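Local coordinates for CLIP-associating protein (Drosophila melanogaster, PDB 4G3A), which tracks microtubule plus ends and stabilises dynamic microtubules, supporting mitotic spindle formation and kinetochore attachment, here represented by its N-terminal TOG domain, at residues A[127-132]-A[167-172]; A[134-139]-A[146-151]. One frame throughout, in Å; residues are numbered along the deposited sequence.

Contact 1 of 2, residues A[127-132]-A[167-172]; sequences ALIDKL and RVYIPP
A single tyrosine-carboxylate hydrogen bond, backed by one apolar touch, joins Tyr169 to Asp130 and Ile129. It ties helix 125-136 to the 3-10 turn that leads into helix 170-175. Tyr169 reaches across with its phenol end, while the two backbones stay well apart; the nearest CA atoms, of Asp130 and Tyr169, are 9.0 Å apart. Tyr169 OH donates to Asp130 OD1 at 2.5 Å, a short bond. The hydroxyl meets OD1 on its anti side, 16° out of the carboxylate plane, and OD1 lies at the edge of the ring. The carboxylate and ring planes are turned 40° apart. OD1 also accepts a bond from Gln126 NE2, one helical turn earlier, so two donors grip this oxygen and help fix the carboxylate. The domain is an all-helical TOG array of HEAT-type repeats. Tyr169 belongs to HEAT 3, so the bond skips helix 142-159 in sequence to tie helix 125-136 to this repeat. Ile129 packs here too. Its CG2 methyl stands anti to the backbone N, which turns it to the phenol end, 3.5 Å from Tyr169 CZ; the side chains cross at about a right angle. Ile129 also rests on Thr151 and Ala155 of helix 142-159.

Contact 2 of 2, residues A[134-139]-A[146-151]; sequences TSCFKH and EEFLQT
One ring corner of Phe148 points at the middle of the Phe137 ring, making a T-shaped (edge-to-face) stack. Phe148 CE2 stands 3.6 Å above the Phe137 plane, over its centre. The Phe137 and Phe148 centroids are 5.0 Å apart and the planes meet at 84°. Phe148 lies in helix 142-159, and Phe137 in the type I turn from Cys136 to His139. The pair thus helps close the helical hairpin near its connecting turn. Phe148 CG is anti to the backbone N (chi1 173°), which carries the ring across to the other segment. There Cys136 CB meets the root of the same ring, 3.3 Å from Phe148 CG. Cys136 SG sits obliquely to the Phe148 ring, 4.6 Å from its centroid, as a sulfur-aromatic contact. Leu149 CD2 lies 4.1 Å from Phe137 CE1. Phe137 also packs on Val173 of helix 170-175 and on Leu176 just after it. An alanine in place of Phe137 would be likely to leave the Phe148 edge without its aromatic face and the Leu149 methyl without its ring partner. No hydrogen bond crosses between the segments, so their contact rests on apolar packing, a C-H edge against a ring face, and sulfur beside the Phe148 ring.

Contact 1 and contact 2 have centres about 9 Å apart and share helix 125-136. Along the chain the order is 127-132, 134-139, 146-151, 167-172, so contact 2 falls between the two halves of contact 1. Contact 2 joins helices neighbouring in sequence; contact 1 skips helix 142-159 to reach the 3-10 segment leading into helix 170-175. The two touch directly. Tyr169 CD1 lies 3.7 Å from Phe137 CZ, Pro172 CB packs on Phe137 CE2, and Leu132 CB lies 3.4 Å from Phe148 CE1. They therefore form one continuous patch of packing inside the TOG domain, linking three successive helices of the array that makes up this microtubule-associated protein's N-terminal part.

Contact 1 of 2, residues A[127-132]-A[167-172]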
ATOM      1  N   ALA A 127     -10.892   1.441  -6.553  1.00 28.17           N
ATOM      2  CA  ALA A 127      -9.995   2.128  -7.483  1.00 28.56           C
ATOM      3  C   ALA A 127      -8.523   1.892  -7.153  1.00 32.66           C
ATOM      4  O   ALA A 127      -7.719   1.575  -8.037  1.00 32.36           O
ATOM      5  CB  ALA A 127     -10.301   3.634  -7.519  1.00 37.89           C
ATOM      6  N   LEU A 128      -8.161   2.058  -5.884  1.00 28.78           N
ATOM      7  CA  LEU A 128      -6.777   1.850  -5.468  1.00 20.95           C
ATOM      8  C   LEU A 128      -6.321   0.404  -5.604  1.00 25.02           C
ATOM      9  O   LEU A 128      -5.231   0.131  -6.097  1.00 23.87           O
ATOM     10  CB  LEU A 128      -6.544   2.295  -4.028  1.00 25.81           C
ATOM     11  CG  LEU A 128      -5.071   2.140  -3.608  1.00 29.46           C
ATOM     12  CD1 LEU A 128      -4.143   2.912  -4.554  1.00 25.80           C
ATOM     13  CD2 LEU A 128      -4.828   2.576  -2.161  1.00 27.35           C
ATOM     14  N   ILE A 129      -7.130  -0.535  -5.132  1.00 25.75           N
ATOM     15  CA  ILE A 129      -6.690  -1.928  -5.203  1.00 28.02           C
ATOM     16  C   ILE A 129      -6.520  -2.365  -6.669  1.00 22.16           C
ATOM     17  O   ILE A 129      -5.529  -3.012  -7.018  1.00 23.21           O
ATOM     18  CB  ILE A 129      -7.626  -2.890  -4.424  1.00 27.62           C
ATOM     19  CG1 ILE A 129      -7.738  -2.467  -2.959  1.00 24.83           C
ATOM     20  CG2 ILE A 129      -7.132  -4.330  -4.544  1.00 24.41           C
ATOM     21  CD1 ILE A 129      -6.416  -2.371  -2.229  1.00 25.77           C
ATOM     22  N   ASP A 130      -7.478  -1.998  -7.522  1.00 21.88           N
ATOM     23  CA  ASP A 130      -7.381  -2.307  -8.954  1.00 26.52           C
ATOM     24  C   ASP A 130      -6.106  -1.715  -9.554  1.00 30.44           C
ATOM     25  O   ASP A 130      -5.401  -2.365 -10.318  1.00 28.38           O
ATOM     26  CB  ASP A 130      -8.581  -1.755  -9.732  1.00 27.87           C
ATOM     27  CG  ASP A 130      -9.871  -2.526  -9.485  1.00 33.25           C
ATOM     28  OD1 ASP A 130      -9.918  -3.397  -8.593  1.00 30.19           O
ATOM     29  OD2 ASP A 130     -10.857  -2.237 -10.197  1.00 38.48           O
ATOM     30  N   LYS A 131      -5.818  -0.466  -9.212  1.00 30.64           N
ATOM     31  CA  LYS A 131      -4.636   0.201  -9.737  1.00 22.70           C
ATOM     32  C   LYS A 131      -3.370  -0.512  -9.265  1.00 28.54           C
ATOM     33  O   LYS A 131      -2.437  -0.724 -10.038  1.00 23.72           O
ATOM     34  CB  LYS A 131      -4.612   1.672  -9.287  1.00 27.07           C
ATOM     35  CG  LYS A 131      -3.482   2.467  -9.895  1.00 31.41           C
ATOM     36  CD  LYS A 131      -3.602   2.524 -11.426  1.00 36.32           C
ATOM     37  CE  LYS A 131      -2.712   3.642 -12.020  1.00 38.44           C
ATOM     38  NZ  LYS A 131      -2.756   3.572 -13.506  1.00 43.74           N
ATOM     39  N   LEU A 132      -3.335  -0.888  -7.993  1.00 26.86           N
ATOM     40  CA  LEU A 132      -2.187  -1.615  -7.466  1.00 20.22           C
ATOM     41  C   LEU A 132      -2.032  -2.949  -8.197  1.00 22.09           C
ATOM     42  O   LEU A 132      -0.915  -3.389  -8.477  1.00 25.04           O
ATOM     43  CB  LEU A 132      -2.373  -1.883  -5.976  1.00 19.76           C
ATOM     44  CG  LEU A 132      -2.319  -0.646  -5.070  1.00 28.68           C
ATOM     45  CD1 LEU A 132      -2.696  -1.036  -3.658  1.00 26.85           C
ATOM     46  CD2 LEU A 132      -0.935  -0.055  -5.094  1.00 25.29           C
ATOM     47  N   ARG A 167     -14.365 -10.705  -6.415  1.00 36.32           N
ATOM     48  CA  ARG A 167     -14.652 -11.804  -7.338  1.00 44.53           C
ATOM     49  C   ARG A 167     -13.632 -11.853  -8.482  1.00 38.33           C
ATOM     50  O   ARG A 167     -13.087 -12.911  -8.793  1.00 31.38           O
ATOM     51  CB  ARG A 167     -16.067 -11.697  -7.906  1.00 48.23           C
ATOM     52  CG  ARG A 167     -16.200 -12.326  -9.286  1.00 61.83           C
ATOM     53  CD  ARG A 167     -17.641 -12.393  -9.756  1.00 75.39           C
ATOM     54  NE  ARG A 167     -18.340 -13.558  -9.215  1.00 84.41           N
ATOM     55  CZ  ARG A 167     -18.218 -14.791  -9.697  1.00 90.91           C
ATOM     56  NH1 ARG A 167     -17.412 -15.025 -10.726  1.00 97.59           N
ATOM     57  NH2 ARG A 167     -18.894 -15.791  -9.150  1.00 88.51           N
ATOM     58  N   VAL A 168     -13.374 -10.697  -9.096  1.00 36.70           N
ATOM     59  CA  VAL A 168     -12.456 -10.609 -10.230  1.00 38.04           C
ATOM     60  C   VAL A 168     -11.000 -10.829  -9.796  1.00 31.47           C
ATOM     61  O   VAL A 168     -10.131 -11.102 -10.623  1.00 32.47           O
ATOM     62  CB  VAL A 168     -12.621  -9.262 -10.978  1.00 45.41           C
ATOM     63  CG1 VAL A 168     -11.860  -8.155 -10.275  1.00 35.76           C
ATOM     64  CG2 VAL A 168     -12.197  -9.394 -12.428  1.00 47.33           C
ATOM     65  N   TYR A 169     -10.747 -10.750  -8.495  1.00 24.77           N
ATOM     66  CA  TYR A 169      -9.418 -11.050  -7.946  1.00 26.78           C
ATOM     67  C   TYR A 169      -9.085 -12.532  -7.739  1.00 29.20           C
ATOM     68  O   TYR A 169      -7.909 -12.906  -7.589  1.00 27.28           O
ATOM     69  CB  TYR A 169      -9.238 -10.320  -6.632  1.00 30.03           C
ATOM     70  CG  TYR A 169      -8.966  -8.865  -6.837  1.00 34.88           C
ATOM     71  CD1 TYR A 169      -7.671  -8.393  -6.882  1.00 35.76           C
ATOM     72  CD2 TYR A 169     -10.003  -7.963  -7.007  1.00 45.49           C
ATOM     73  CE1 TYR A 169      -7.415  -7.066  -7.075  1.00 33.18           C
ATOM     74  CE2 TYR A 169      -9.754  -6.622  -7.198  1.00 39.98           C
ATOM     75  CZ  TYR A 169      -8.458  -6.181  -7.238  1.00 40.10           C
ATOM     76  OH  TYR A 169      -8.188  -4.840  -7.436  1.00 50.52           O
ATOM     77  N   ILE A 170     -10.100 -13.383  -7.731  1.00 29.42           N
ATOM     78  CA  ILE A 170      -9.828 -14.794  -7.462  1.00 29.32           C
ATOM     79  C   ILE A 170      -8.845 -15.415  -8.459  1.00 23.55           C
ATOM     80  O   ILE A 170      -7.899 -16.087  -8.049  1.00 28.96           O
ATOM     81  CB  ILE A 170     -11.106 -15.633  -7.327  1.00 30.72           C
ATOM     82  CG1 ILE A 170     -12.049 -14.959  -6.329  1.00 33.70           C
ATOM     83  CG2 ILE A 170     -10.758 -17.045  -6.862  1.00 26.71           C
ATOM     84  CD1 ILE A 170     -11.369 -14.622  -5.018  1.00 39.37           C
ATOM     85  N   PRO A 171      -9.033 -15.167  -9.770  1.00 28.49           N
ATOM     86  CA  PRO A 171      -8.079 -15.848 -10.660  1.00 29.16           C
ATOM     87  C   PRO A 171      -6.626 -15.345 -10.516  1.00 27.90           C
ATOM     88  O   PRO A 171      -5.721 -16.178 -10.432  1.00 26.43           O
ATOM     89  CB  PRO A 171      -8.664 -15.613 -12.063  1.00 34.82           C
ATOM     90  CG  PRO A 171     -10.121 -15.358 -11.825  1.00 37.03           C
ATOM     91  CD  PRO A 171     -10.185 -14.615 -10.507  1.00 27.76           C
ATOM     92  N   PRO A 172      -6.392 -14.016 -10.466  1.00 25.31           N
ATOM     93  CA  PRO A 172      -4.991 -13.650 -10.225  1.00 24.31           C
ATOM     94  C   PRO A 172      -4.431 -14.126  -8.883  1.00 28.33           C
ATOM     95  O   PRO A 172      -3.261 -14.503  -8.840  1.00 25.91           O
ATOM     96  CB  PRO A 172      -4.996 -12.114 -10.295  1.00 22.22           C
ATOM     97  CG  PRO A 172      -6.420 -11.709 -10.297  1.00 27.03           C
ATOM     98  CD  PRO A 172      -7.210 -12.850 -10.832  1.00 23.78           C
TER

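Contact 2 of 2, residues A[134-139]-A[146-151]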
ATOM      1  N   THR A 134      -2.596  -3.904 -11.122  1.00 27.27           N
ATOM      2  CA  THR A 134      -1.924  -3.768 -12.406  1.00 32.34           C
ATOM      3  C   THR A 134      -0.407  -3.905 -12.279  1.00 24.70           C
ATOM      4  O   THR A 134       0.235  -4.532 -13.118  1.00 34.69           O
ATOM      5  CB  THR A 134      -2.305  -2.439 -13.089  1.00 45.55           C
ATOM      6  OG1 THR A 134      -3.702  -2.471 -13.415  1.00 34.39           O
ATOM      7  CG2 THR A 134      -1.491  -2.226 -14.371  1.00 47.59           C
ATOM      8  N   SER A 135       0.163  -3.333 -11.224  1.00 27.21           N
ATOM      9  CA  SER A 135       1.612  -3.318 -11.064  1.00 33.25           C
ATOM     10  C   SER A 135       2.126  -4.418 -10.143  1.00 36.42           C
ATOM     11  O   SER A 135       3.305  -4.765 -10.184  1.00 31.70           O
ATOM     12  CB  SER A 135       2.077  -1.967 -10.504  1.00 37.20           C
ATOM     13  OG  SER A 135       1.760  -0.891 -11.368  1.00 35.62           O
ATOM     14  N   CYS A 136       1.252  -4.951  -9.294  1.00 27.28           N
ATOM     15  CA  CYS A 136       1.717  -5.762  -8.177  1.00 26.06           C
ATOM     16  C   CYS A 136       1.657  -7.269  -8.398  1.00 29.89           C
ATOM     17  O   CYS A 136       2.517  -8.000  -7.905  1.00 30.03           O
ATOM     18  CB  CYS A 136       0.968  -5.383  -6.883  1.00 22.61           C
ATOM     19  SG  CYS A 136       1.478  -3.741  -6.219  1.00 27.55           S
ATOM     20  N   PHE A 137       0.642  -7.744  -9.114  1.00 24.73           N
ATOM     21  CA  PHE A 137       0.458  -9.184  -9.227  1.00 27.41           C
ATOM     22  C   PHE A 137       1.672  -9.814  -9.910  1.00 31.83           C
ATOM     23  O   PHE A 137       2.092 -10.910  -9.558  1.00 31.00           O
ATOM     24  CB  PHE A 137      -0.830  -9.539  -9.987  1.00 31.46           C
ATOM     25  CG  PHE A 137      -2.056  -9.657  -9.102  1.00 29.96           C
ATOM     26  CD1 PHE A 137      -2.073 -10.539  -8.034  1.00 36.27           C
ATOM     27  CD2 PHE A 137      -3.195  -8.900  -9.359  1.00 25.44           C
ATOM     28  CE1 PHE A 137      -3.201 -10.661  -7.215  1.00 35.07           C
ATOM     29  CE2 PHE A 137      -4.334  -9.010  -8.549  1.00 25.37           C
ATOM     30  CZ  PHE A 137      -4.329  -9.895  -7.471  1.00 32.20           C
ATOM     31  N   LYS A 138       2.248  -9.114 -10.876  1.00 30.06           N
ATOM     32  CA  LYS A 138       3.393  -9.648 -11.612  1.00 36.18           C
ATOM     33  C   LYS A 138       4.688  -8.867 -11.369  1.00 35.17           C
ATOM     34  O   LYS A 138       5.605  -8.926 -12.169  1.00 34.35           O
ATOM     35  CB  LYS A 138       3.079  -9.703 -13.104  1.00 43.07           C
ATOM     36  CG  LYS A 138       1.858 -10.550 -13.440  1.00 43.72           C
ATOM     37  CD  LYS A 138       1.731 -10.755 -14.951  1.00 53.23           C
ATOM     38  CE  LYS A 138       0.470 -11.524 -15.310  1.00 54.53           C
ATOM     39  NZ  LYS A 138       0.445 -12.910 -14.750  1.00 54.82           N
ATOM     40  N   HIS A 139       4.768  -8.144 -10.260  1.00 32.25           N
ATOM     41  CA  HIS A 139       6.007  -7.447  -9.910  1.00 32.26           C
ATOM     42  C   HIS A 139       7.185  -8.426  -9.808  1.00 33.00           C
ATOM     43  O   HIS A 139       7.024  -9.587  -9.393  1.00 28.05           O
ATOM     44  CB  HIS A 139       5.834  -6.683  -8.597  1.00 29.14           C
ATOM     45  CG  HIS A 139       6.838  -5.575  -8.409  1.00 30.03           C
ATOM     46  ND1 HIS A 139       8.149  -5.819  -8.107  1.00 27.60           N
ATOM     47  CD2 HIS A 139       6.696  -4.228  -8.485  1.00 27.80           C
ATOM     48  CE1 HIS A 139       8.796  -4.658  -7.995  1.00 35.23           C
ATOM     49  NE2 HIS A 139       7.932  -3.686  -8.226  1.00 32.72           N
ATOM     50  N   GLU A 146       3.862 -10.389  -2.337  1.00 24.09           N
ATOM     51  CA  GLU A 146       3.338 -10.797  -1.041  1.00 24.56           C
ATOM     52  C   GLU A 146       2.670  -9.646  -0.275  1.00 24.75           C
ATOM     53  O   GLU A 146       1.604  -9.820   0.316  1.00 27.98           O
ATOM     54  CB  GLU A 146       4.456 -11.377  -0.183  1.00 25.82           C
ATOM     55  CG  GLU A 146       3.964 -11.833   1.177  1.00 33.21           C
ATOM     56  CD  GLU A 146       5.081 -12.329   2.060  1.00 45.74           C
ATOM     57  OE1 GLU A 146       6.252 -12.246   1.636  1.00 43.88           O
ATOM     58  OE2 GLU A 146       4.788 -12.801   3.177  1.00 56.83           O
ATOM     59  N   GLU A 147       3.313  -8.479  -0.272  1.00 24.84           N
ATOM     60  CA  GLU A 147       2.768  -7.321   0.425  1.00 21.65           C
ATOM     61  C   GLU A 147       1.426  -6.914  -0.179  1.00 21.17           C
ATOM     62  O   GLU A 147       0.480  -6.594   0.547  1.00 27.70           O
ATOM     63  CB  GLU A 147       3.759  -6.144   0.401  1.00 24.07           C
ATOM     64  CG  GLU A 147       4.953  -6.305   1.333  1.00 31.85           C
ATOM     65  CD  GLU A 147       4.566  -6.202   2.799  1.00 38.25           C
ATOM     66  OE1 GLU A 147       3.510  -5.597   3.102  1.00 31.65           O
ATOM     67  OE2 GLU A 147       5.322  -6.719   3.646  1.00 35.54           O
ATOM     68  N   PHE A 148       1.344  -6.934  -1.506  1.00 22.79           N
ATOM     69  CA  PHE A 148       0.111  -6.551  -2.166  1.00 24.96           C
ATOM     70  C   PHE A 148      -1.059  -7.448  -1.769  1.00 24.68           C
ATOM     71  O   PHE A 148      -2.166  -6.951  -1.544  1.00 24.10           O
ATOM     72  CB  PHE A 148       0.258  -6.483  -3.690  1.00 24.91           C
ATOM     73  CG  PHE A 148      -1.052  -6.260  -4.397  1.00 20.74           C
ATOM     74  CD1 PHE A 148      -1.835  -5.154  -4.084  1.00 24.37           C
ATOM     75  CD2 PHE A 148      -1.523  -7.179  -5.336  1.00 27.09           C
ATOM     76  CE1 PHE A 148      -3.052  -4.956  -4.703  1.00 31.50           C
ATOM     77  CE2 PHE A 148      -2.745  -6.980  -5.969  1.00 22.68           C
ATOM     78  CZ  PHE A 148      -3.502  -5.868  -5.653  1.00 21.73           C
ATOM     79  N   LEU A 149      -0.819  -8.758  -1.668  1.00 23.48           N
ATOM     80  CA  LEU A 149      -1.866  -9.665  -1.189  1.00 22.75           C
ATOM     81  C   LEU A 149      -2.336  -9.207   0.188  1.00 24.51           C
ATOM     82  O   LEU A 149      -3.529  -9.218   0.473  1.00 22.63           O
ATOM     83  CB  LEU A 149      -1.385 -11.121  -1.166  1.00 24.18           C
ATOM     84  CG  LEU A 149      -1.161 -11.732  -2.559  1.00 25.96           C
ATOM     85  CD1 LEU A 149      -0.428 -13.063  -2.484  1.00 23.80           C
ATOM     86  CD2 LEU A 149      -2.473 -11.875  -3.337  1.00 25.89           C
ATOM     87  N   GLN A 150      -1.400  -8.767   1.023  1.00 23.79           N
ATOM     88  CA  GLN A 150      -1.750  -8.300   2.359  1.00 26.14           C
ATOM     89  C   GLN A 150      -2.546  -6.996   2.296  1.00 27.50           C
ATOM     90  O   GLN A 150      -3.442  -6.766   3.111  1.00 24.59           O
ATOM     91  CB  GLN A 150      -0.494  -8.141   3.218  1.00 27.87           C
ATOM     92  CG  GLN A 150      -0.775  -7.739   4.657  1.00 35.63           C
ATOM     93  CD  GLN A 150      -1.470  -8.825   5.445  1.00 42.85           C
ATOM     94  OE1 GLN A 150      -2.500  -8.583   6.090  1.00 40.91           O
ATOM     95  NE2 GLN A 150      -0.921 -10.037   5.393  1.00 36.16           N
ATOM     96  N   THR A 151      -2.224  -6.143   1.323  1.00 23.71           N
ATOM     97  CA  THR A 151      -2.985  -4.914   1.132  1.00 22.57           C
ATOM     98  C   THR A 151      -4.439  -5.251   0.827  1.00 21.57           C
ATOM     99  O   THR A 151      -5.358  -4.593   1.318  1.00 23.64           O
ATOM    100  CB  THR A 151      -2.428  -4.070  -0.039  1.00 27.46           C
ATOM    101  OG1 THR A 151      -1.045  -3.768   0.192  1.00 26.84           O
ATOM    102  CG2 THR A 151      -3.224  -2.781  -0.189  1.00 26.72           C
TER